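Local coordinates for RagB/SusD domain protein (Flavobacterium johnsoniae, PDB 5J5U), which probably binds chitin chains at the cell surface as the SusD-like component of a chitin-utilization system, at residues A17-F22 and V85-N90; Q24-G29 and A78-N83; H35-I40 and T70-N75. All coordinates share one frame; numbering follows the deposited sequence.

Interaction 1 (A17-F22 and V85-N90)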
loop_
_atom_site.group_PDB
_atom_site.type_symbol
_atom_site.label_atom_id
_atom_site.label_comp_id
_atom_site.label_asym_id
_atom_site.label_seq_id
_atom_site.Cartn_x
_atom_site.Cartn_y
_atom_site.Cartn_z
ATOM N N ALA A 17 20.718 0.760 -16.121
ATOM C CA ALA A 17 20.510 -0.499 -15.410
ATOM C C ALA A 17 20.763 -0.345 -13.913
ATOM O O ALA A 17 19.891 -0.634 -13.095
ATOM C CB ALA A 17 21.407 -1.585 -15.976
ATOM N N GLY A 18 21.950 0.136 -13.559
ATOM C CA GLY A 18 22.332 0.251 -12.165
ATOM C C GLY A 18 21.392 1.140 -11.392
ATOM O O GLY A 18 21.026 0.851 -10.244
ATOM N N GLN A 19 20.990 2.226 -12.034
ATOM C CA GLN A 19 20.097 3.175 -11.414
ATOM C C GLN A 19 18.712 2.555 -11.216
ATOM O O GLN A 19 18.112 2.701 -10.144
ATOM C CB GLN A 19 20.045 4.460 -12.254
ATOM C CG GLN A 19 21.210 5.409 -11.911
ATOM C CD GLN A 19 21.196 6.738 -12.666
ATOM O OE1 GLN A 19 20.738 6.825 -13.803
ATOM N NE2 GLN A 19 21.696 7.783 -12.022
ATOM N N LEU A 20 18.226 1.837 -12.221
ATOM C CA LEU A 20 16.931 1.193 -12.119
ATOM C C LEU A 20 16.947 0.224 -10.954
ATOM O O LEU A 20 16.044 0.257 -10.127
ATOM C CB LEU A 20 16.556 0.467 -13.420
ATOM C CG LEU A 20 15.233 -0.324 -13.401
ATOM C CD1 LEU A 20 14.102 0.523 -12.897
ATOM C CD2 LEU A 20 14.872 -0.917 -14.760
ATOM N N THR A 21 17.991 -0.611 -10.884
ATOM C CA THR A 21 18.158 -1.617 -9.819
ATOM C C THR A 21 18.183 -0.965 -8.427
ATOM O O THR A 21 17.562 -1.457 -7.470
ATOM C CB THR A 21 19.469 -2.465 -10.037
ATOM O OG1 THR A 21 19.338 -3.292 -11.203
ATOM C CG2 THR A 21 19.780 -3.364 -8.828
ATOM N N PHE A 22 18.905 0.149 -8.325
ATOM C CA PHE A 22 18.977 0.896 -7.075
ATOM C C PHE A 22 17.581 1.406 -6.662
ATOM O O PHE A 22 17.150 1.192 -5.533
ATOM C CB PHE A 22 19.955 2.052 -7.223
ATOM C CG PHE A 22 20.098 2.891 -6.003
ATOM C CD1 PHE A 22 20.995 2.536 -5.007
ATOM C CD2 PHE A 22 19.355 4.049 -5.851
ATOM C CE1 PHE A 22 21.140 3.318 -3.879
ATOM C CE2 PHE A 22 19.498 4.827 -4.734
ATOM C CZ PHE A 22 20.389 4.468 -3.743
ATOM N N VAL A 85 14.483 10.050 -12.533
ATOM C CA VAL A 85 14.538 11.197 -13.440
ATOM C C VAL A 85 15.769 11.120 -14.369
ATOM O O VAL A 85 15.654 11.302 -15.587
ATOM C CB VAL A 85 14.550 12.523 -12.677
ATOM C CG1 VAL A 85 14.947 13.672 -13.607
ATOM C CG2 VAL A 85 13.162 12.790 -12.120
ATOM N N ASP A 86 16.933 10.816 -13.798
ATOM C CA ASP A 86 18.154 10.661 -14.607
ATOM C C ASP A 86 18.056 9.526 -15.635
ATOM O O ASP A 86 18.550 9.667 -16.763
ATOM C CB ASP A 86 19.367 10.420 -13.718
ATOM C CG ASP A 86 19.927 11.698 -13.152
ATOM O OD1 ASP A 86 19.734 12.768 -13.790
ATOM O OD2 ASP A 86 20.544 11.635 -12.059
ATOM N N ILE A 87 17.407 8.417 -15.269
ATOM C CA ILE A 87 17.201 7.352 -16.245
ATOM C C ILE A 87 16.342 7.878 -17.383
ATOM O O ILE A 87 16.707 7.736 -18.547
ATOM C CB ILE A 87 16.537 6.111 -15.662
ATOM C CG1 ILE A 87 17.398 5.491 -14.570
ATOM C CG2 ILE A 87 16.344 5.073 -16.748
ATOM C CD1 ILE A 87 16.672 4.419 -13.775
ATOM N N ILE A 88 15.217 8.506 -17.054
ATOM C CA ILE A 88 14.340 9.009 -18.112
ATOM C C ILE A 88 15.093 9.987 -19.019
ATOM O O ILE A 88 14.947 9.945 -20.249
ATOM C CB ILE A 88 13.083 9.679 -17.525
ATOM C CG1 ILE A 88 12.255 8.632 -16.775
ATOM C CG2 ILE A 88 12.235 10.315 -18.615
ATOM C CD1 ILE A 88 11.050 9.179 -16.065
ATOM N N LYS A 89 15.957 10.805 -18.426
ATOM C CA LYS A 89 16.651 11.836 -19.186
ATOM C C LYS A 89 17.690 11.237 -20.129
ATOM O O LYS A 89 17.931 11.764 -21.220
ATOM C CB LYS A 89 17.354 12.824 -18.262
ATOM C CG LYS A 89 18.317 13.783 -18.985
ATOM C CD LYS A 89 18.900 14.821 -18.038
ATOM C CE LYS A 89 20.101 14.239 -17.329
ATOM N NZ LYS A 89 20.565 15.081 -16.210
ATOM N N ASN A 90 18.328 10.152 -19.692
ATOM C CA ASN A 90 19.439 9.586 -20.446
ATOM C C ASN A 90 19.039 8.524 -21.456
ATOM O O ASN A 90 19.878 8.032 -22.204
ATOM C CB ASN A 90 20.463 8.998 -19.488
ATOM C CG ASN A 90 21.170 10.054 -18.700
ATOM O OD1 ASN A 90 21.318 11.189 -19.158
ATOM N ND2 ASN A 90 21.609 9.700 -17.498
#
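Asp86 meets Gln19 through its CB, while Lys89, a turn later on the same helix, reaches back to the Asp86 carboxylate, its NZ 3.4 Å from OD1 in a salt bridge whose hydrogen bond is weak. Across the gap, Gln19 OE1 stops 3.8 Å from Asp86 CB and also lies against Ile87 CG1. Its NE2 is still 4.0 Å from Asp86 OD2, too far for a hydrogen bond, although amide and carboxylate planes lie only 8° apart. The two flat groups are therefore near neighbours without a bond between them. Beneath them the contact turns apolar. The stem of Gln19 and the side chain of Ile87 run past one another in opposite directions, with Gln19 CB 3.7 Å from Ile87 CG1. This is one end of an antiparallel helix pair, 16-29 against 66-90, in the largely helical SusD-like fold; the local axes come within 9.6 Å at 151°. With CG1 of Ile87 anti to the carbonyl carbon (chi1 -62°) and the chain extended beyond it, CD1 reaches the backbone of Leu20, 3.4 Å from Leu20 N and 4.0 Å from Leu20 CB. Replacing Gln19 with an alanine would probably leave Asp86 CB without its amide neighbour and uncover part of Ile87 CG1. Helix 98-119 packs against the same apolar residues, Met107 touching Leu20 and Ala104 touching Ile87.

Interaction 2 (Q24-G29 and A78-N83)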
loop_
_atom_site.group_PDB
_atom_site.type_symbol
_atom_site.label_atom_id
_atom_site.label_comp_id
_atom_site.label_asym_id
_atom_site.label_seq_id
_atom_site.Cartn_x
_atom_site.Cartn_y
_atom_site.Cartn_z
ATOM N N GLN A 24 14.570 0.363 -7.614
ATOM C CA GLN A 24 13.734 -0.778 -7.290
ATOM C C GLN A 24 14.061 -1.301 -5.889
ATOM O O GLN A 24 13.153 -1.583 -5.103
ATOM C CB GLN A 24 13.880 -1.869 -8.335
ATOM C CG GLN A 24 13.216 -1.502 -9.650
ATOM C CD GLN A 24 13.236 -2.639 -10.647
ATOM O OE1 GLN A 24 13.919 -3.639 -10.438
ATOM N NE2 GLN A 24 12.494 -2.487 -11.746
ATOM N N LEU A 25 15.344 -1.365 -5.556
ATOM C CA LEU A 25 15.727 -1.825 -4.231
ATOM C C LEU A 25 15.338 -0.800 -3.126
ATOM O O LEU A 25 14.967 -1.184 -2.021
ATOM C CB LEU A 25 17.234 -2.144 -4.204
ATOM C CG LEU A 25 17.601 -3.542 -4.764
ATOM C CD1 LEU A 25 19.110 -3.738 -5.000
ATOM C CD2 LEU A 25 17.043 -4.658 -3.868
ATOM N N CYS A 26 15.373 0.492 -3.435
ATOM C CA CYS A 26 14.960 1.517 -2.489
ATOM C C CYS A 26 13.450 1.416 -2.162
ATOM O O CYS A 26 13.013 1.708 -1.044
ATOM C CB CYS A 26 15.288 2.907 -3.039
ATOM S SG CYS A 26 17.011 3.466 -2.824
ATOM N N MET A 27 12.651 0.990 -3.135
ATOM C CA MET A 27 11.208 0.978 -2.917
ATOM C C MET A 27 10.717 -0.048 -1.886
ATOM O O MET A 27 9.562 0.020 -1.474
ATOM C CB MET A 27 10.474 0.744 -4.235
ATOM C CG MET A 27 10.534 1.927 -5.166
ATOM S SD MET A 27 9.459 1.665 -6.586
ATOM C CE MET A 27 7.833 1.799 -5.821
ATOM N N SER A 28 11.576 -0.971 -1.445
ATOM C CA SER A 28 11.151 -1.975 -0.456
ATOM C C SER A 28 12.210 -2.272 0.594
ATOM O O SER A 28 11.897 -2.748 1.668
ATOM C CB SER A 28 10.760 -3.287 -1.144
ATOM O OG SER A 28 11.905 -3.951 -1.647
ATOM N N GLY A 29 13.469 -2.002 0.279
ATOM C CA GLY A 29 14.562 -2.299 1.187
ATOM C C GLY A 29 14.997 -1.145 2.074
ATOM O O GLY A 29 15.951 -1.274 2.845
ATOM N N ALA A 78 15.662 12.158 -1.368
ATOM C CA ALA A 78 17.106 11.934 -1.321
ATOM C C ALA A 78 17.571 10.810 -2.265
ATOM O O ALA A 78 18.574 10.954 -2.964
ATOM C CB ALA A 78 17.543 11.644 0.093
ATOM N N ASN A 79 16.822 9.715 -2.339
ATOM C CA ASN A 79 17.336 8.513 -2.999
ATOM C C ASN A 79 16.680 8.176 -4.324
ATOM O O ASN A 79 17.375 7.799 -5.264
ATOM C CB ASN A 79 17.200 7.288 -2.082
ATOM C CG ASN A 79 17.984 7.435 -0.786
ATOM O OD1 ASN A 79 19.058 8.046 -0.769
ATOM N ND2 ASN A 79 17.451 6.874 0.309
ATOM N N GLU A 80 15.352 8.262 -4.388
ATOM C CA GLU A 80 14.599 7.610 -5.471
ATOM C C GLU A 80 14.285 8.494 -6.677
ATOM O O GLU A 80 14.668 8.159 -7.793
ATOM C CB GLU A 80 13.296 7.019 -4.914
ATOM C CG GLU A 80 13.541 5.959 -3.836
ATOM C CD GLU A 80 12.273 5.493 -3.133
ATOM O OE1 GLU A 80 11.153 5.730 -3.647
ATOM O OE2 GLU A 80 12.405 4.888 -2.045
ATOM N N LEU A 81 13.624 9.628 -6.449
ATOM C CA LEU A 81 13.072 10.417 -7.544
ATOM C C LEU A 81 14.150 10.872 -8.520
ATOM O O LEU A 81 13.970 10.801 -9.740
ATOM C CB LEU A 81 12.320 11.614 -6.997
ATOM C CG LEU A 81 11.535 12.383 -8.045
ATOM C CD1 LEU A 81 10.390 11.551 -8.612
ATOM C CD2 LEU A 81 11.015 13.639 -7.380
ATOM N N LYS A 82 15.288 11.280 -7.974
ATOM C CA LYS A 82 16.399 11.778 -8.771
ATOM C C LYS A 82 16.993 10.733 -9.715
ATOM O O LYS A 82 17.295 11.025 -10.873
ATOM C CB LYS A 82 17.475 12.306 -7.830
ATOM C CG LYS A 82 18.894 12.147 -8.332
ATOM C CD LYS A 82 19.881 12.559 -7.246
ATOM C CE LYS A 82 19.596 11.827 -5.935
ATOM N NZ LYS A 82 19.552 10.341 -6.078
ATOM N N ASN A 83 17.108 9.500 -9.244
ATOM C CA ASN A 83 17.669 8.454 -10.080
ATOM C C ASN A 83 16.778 8.161 -11.257
ATOM O O ASN A 83 17.247 7.998 -12.394
ATOM C CB ASN A 83 17.886 7.174 -9.281
ATOM C CG ASN A 83 19.249 7.119 -8.663
ATOM O OD1 ASN A 83 20.243 6.904 -9.354
ATOM N ND2 ASN A 83 19.317 7.353 -7.358
#
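The carboxylate of Glu80 presents one face to segment 24-29 of helix 16-29. Met27 CG sits over that face, 4.1 Å from OE1, and Cys26 CB lies on the same side, more obliquely, 3.6 Å from OE2. Cys26 O also comes within 3.4 Å of OE2, but both are acceptors and no bond forms; the carboxylate oxygens have other partners, OE2 the hydroxyl of Tyr33 and OE1 Arg114 in a salt bridge. Those two partners probably keep this buried group ionised. Glu80 reaches them with an extended chain (chi2 172°), whose CG packs 3.6 Å from Cys26 CB. Cys26 SG rests 3.9 Å from Asn79 CB. A second flat group, the amide of Asn83, makes its hydrogen bond within its own helix, ND2 donating to Asn79 O at 2.9 Å with that oxygen almost in the amide plane, and also packs against Gln19 and Phe22. The bond falls where helix 66-90 widens into a pi-type turn and kinks. The two helices pack antiparallel, local axes 9.5 Å apart, with helix 98-119 alongside both: Met107 and Met110 touch Met27, and Val111 touches Glu80. Beyond helix 16-29 comes strand 224-226, where Met226 meets Gln24, Leu25 and Ser28.

Interaction 3 (H35-I40 and T70-N75)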
loop_
_atom_site.group_PDB
_atom_site.type_symbol
_atom_site.label_atom_id
_atom_site.label_comp_id
_atom_site.label_asym_id
_atom_site.label_seq_id
_atom_site.Cartn_x
_atom_site.Cartn_y
_atom_site.Cartn_z
ATOM N N HIS A 35 9.527 1.203 8.066
ATOM C CA HIS A 35 9.238 1.133 9.484
ATOM C C HIS A 35 8.301 2.286 9.882
ATOM O O HIS A 35 7.320 2.088 10.604
ATOM C CB HIS A 35 10.552 1.179 10.297
ATOM C CG HIS A 35 10.396 0.797 11.736
ATOM N ND1 HIS A 35 11.433 0.873 12.643
ATOM C CD2 HIS A 35 9.329 0.322 12.425
ATOM C CE1 HIS A 35 11.007 0.479 13.830
ATOM N NE2 HIS A 35 9.735 0.137 13.726
ATOM N N ARG A 36 8.599 3.491 9.405
ATOM C CA ARG A 36 7.898 4.676 9.898
ATOM C C ARG A 36 6.583 4.971 9.138
ATOM O O ARG A 36 5.558 5.261 9.747
ATOM C CB ARG A 36 8.837 5.880 9.838
ATOM C CG ARG A 36 9.972 5.808 10.858
ATOM C CD ARG A 36 11.152 6.738 10.504
ATOM N NE ARG A 36 12.183 6.698 11.548
ATOM C CZ ARG A 36 13.072 5.717 11.688
ATOM N NH1 ARG A 36 13.074 4.697 10.842
ATOM N NH2 ARG A 36 13.953 5.747 12.676
ATOM N N THR A 37 6.594 4.854 7.816
ATOM C CA THR A 37 5.423 5.230 7.034
ATOM C C THR A 37 4.473 4.069 6.785
ATOM O O THR A 37 3.263 4.243 6.836
ATOM C CB THR A 37 5.821 5.817 5.671
ATOM O OG1 THR A 37 6.900 6.733 5.849
ATOM C CG2 THR A 37 4.641 6.556 5.064
ATOM N N ASN A 38 5.029 2.892 6.518
ATOM C CA ASN A 38 4.239 1.680 6.280
ATOM C C ASN A 38 3.761 1.063 7.601
ATOM O O ASN A 38 2.544 1.034 7.887
ATOM C CB ASN A 38 5.078 0.666 5.459
ATOM C CG ASN A 38 4.332 -0.650 5.121
ATOM O OD1 ASN A 38 3.185 -0.889 5.516
ATOM N ND2 ASN A 38 5.017 -1.511 4.381
ATOM N N LEU A 39 4.719 0.620 8.416
ATOM C CA LEU A 39 4.397 -0.103 9.638
ATOM C C LEU A 39 3.732 0.786 10.689
ATOM O O LEU A 39 2.615 0.543 11.068
ATOM C CB LEU A 39 5.667 -0.755 10.234
ATOM C CG LEU A 39 5.552 -1.694 11.462
ATOM C CD1 LEU A 39 4.315 -2.572 11.380
ATOM C CD2 LEU A 39 6.793 -2.575 11.658
ATOM N N ILE A 40 4.416 1.826 11.138
ATOM C CA ILE A 40 3.946 2.573 12.297
ATOM C C ILE A 40 2.731 3.433 11.986
ATOM O O ILE A 40 1.673 3.237 12.585
ATOM C CB ILE A 40 5.070 3.478 12.900
ATOM C CG1 ILE A 40 6.137 2.626 13.575
ATOM C CG2 ILE A 40 4.469 4.457 13.901
ATOM C CD1 ILE A 40 7.445 3.366 13.848
ATOM N N THR A 70 7.843 12.531 8.365
ATOM C CA THR A 70 8.532 13.031 7.180
ATOM C C THR A 70 9.533 12.062 6.545
ATOM O O THR A 70 10.159 12.401 5.525
ATOM C CB THR A 70 9.291 14.332 7.485
ATOM O OG1 THR A 70 10.339 14.080 8.428
ATOM C CG2 THR A 70 8.339 15.403 8.023
ATOM N N ALA A 71 9.674 10.868 7.120
ATOM C CA ALA A 71 10.602 9.850 6.607
ATOM C C ALA A 71 10.410 9.486 5.107
ATOM O O ALA A 71 11.387 9.408 4.343
ATOM C CB ALA A 71 10.496 8.599 7.460
ATOM N N LEU A 72 9.163 9.237 4.693
ATOM C CA LEU A 72 8.874 8.997 3.272
ATOM C C LEU A 72 9.352 10.189 2.410
ATOM O O LEU A 72 10.077 10.001 1.438
ATOM C CB LEU A 72 7.377 8.755 3.049
ATOM C CG LEU A 72 6.908 8.342 1.651
ATOM C CD1 LEU A 72 7.448 6.971 1.317
ATOM C CD2 LEU A 72 5.391 8.357 1.549
ATOM N N TRP A 73 8.957 11.410 2.785
ATOM C CA TRP A 73 9.390 12.607 2.068
ATOM C C TRP A 73 10.913 12.659 1.870
ATOM O O TRP A 73 11.427 12.709 0.743
ATOM C CB TRP A 73 8.931 13.836 2.827
ATOM C CG TRP A 73 9.368 15.151 2.258
ATOM C CD1 TRP A 73 10.598 15.731 2.369
ATOM C CD2 TRP A 73 8.550 16.079 1.535
ATOM N NE1 TRP A 73 10.602 16.951 1.733
ATOM C CE2 TRP A 73 9.352 17.195 1.231
ATOM C CE3 TRP A 73 7.213 16.071 1.118
ATOM C CZ2 TRP A 73 8.869 18.287 0.528
ATOM C CZ3 TRP A 73 6.734 17.151 0.417
ATOM C CH2 TRP A 73 7.567 18.248 0.128
ATOM N N ARG A 74 11.613 12.625 2.992
ATOM C CA ARG A 74 13.054 12.770 3.007
ATOM C C ARG A 74 13.752 11.708 2.167
ATOM O O ARG A 74 14.655 12.036 1.390
ATOM C CB ARG A 74 13.564 12.713 4.434
ATOM C CG ARG A 74 15.040 12.433 4.527
ATOM C CD ARG A 74 15.443 12.221 5.972
ATOM N NE ARG A 74 16.893 12.349 6.137
ATOM C CZ ARG A 74 17.751 11.336 6.055
ATOM N NH1 ARG A 74 17.315 10.097 5.825
ATOM N NH2 ARG A 74 19.051 11.563 6.213
ATOM N N ASN A 75 13.316 10.451 2.271
ATOM C CA ASN A 75 14.051 9.405 1.584
ATOM C C ASN A 75 13.672 9.268 0.120
ATOM O O ASN A 75 14.521 8.939 -0.727
ATOM C CB ASN A 75 13.905 8.069 2.304
ATOM C CG ASN A 75 14.920 7.921 3.438
ATOM O OD1 ASN A 75 15.336 8.905 4.047
ATOM N ND2 ASN A 75 15.382 6.708 3.661
HETATM O O HOH W 1 6.460 9.159 6.524
#
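Thr37 and Leu72 meet at about a right angle, with Thr37 OG1 3.5 Å from Leu72 CB and Thr37 CG2 4.0 Å from Leu72 CD2. Here two roughly antiparallel helices of the largely helical SusD-like fold (TPR clan), 31-45 and 66-90, pack together, their local axes inclined at 137° and approaching to 8.6 Å. The small side chain of Ala71 is consistent with this spacing: its CB fits against the aliphatic part of Arg36, 3.6 Å from Arg36 CD. The extended arginine chain, from CG to NE, lies alongside the methyl and places the guanidinium beyond it. There NE forms a salt bridge with Glu67, a turn before Ala71 on helix 66-90, and NH1 bonds to the carbonyl oxygen of Tyr32 at the start of helix 31-45. The charged end is thus tied to both helices, and the apolar stem between them is left to do the packing.

Further out, both backbones depart from regular alpha geometry. Helix 31-45 takes a wider pi-type turn at 35-40, where Ile40 N bonds to His35 O at 3.0 Å. Ile40 packs on helix 53-60, while Asn38 OD1 takes a hydrogen bond from Ser415 N and its ND2 donates to Phe413 O. Helix 66-90 is kinked where the backbone nitrogens of Leu72 and Trp73 make no bond to the preceding turn. Each finds a substitute: Trp73 N reaches the hydroxyl of Tyr119, and Leu72 N uses a bridging water. With chi1 at -44°, Thr37 OG1 is directed at that same water, which lies 2.6 Å from OG1 and accepts from Leu72 N at 3.3 Å.

From the N terminus, helix 16-29 supplies first 17-22 and then 24-29, and helix 31-45 follows with 35-40. The chain then passes through helix 53-60 and returns along helix 66-90, which meets the three segments in reverse order: 70-75, 78-83, 85-90. The loops are therefore concentric and none cross. Interaction 3 closes the innermost, interaction 2 the next, and interaction 1 the outermost. Interactions 1 and 2 share the same helix pair, have centres about 10 Å apart and touch directly, Asn83 packing against Gln19 and Phe22. Interaction 3, centred about 13 Å from interaction 2, brings in helix 31-45, making helix 66-90 the common partner of helices 16-29 and 31-45.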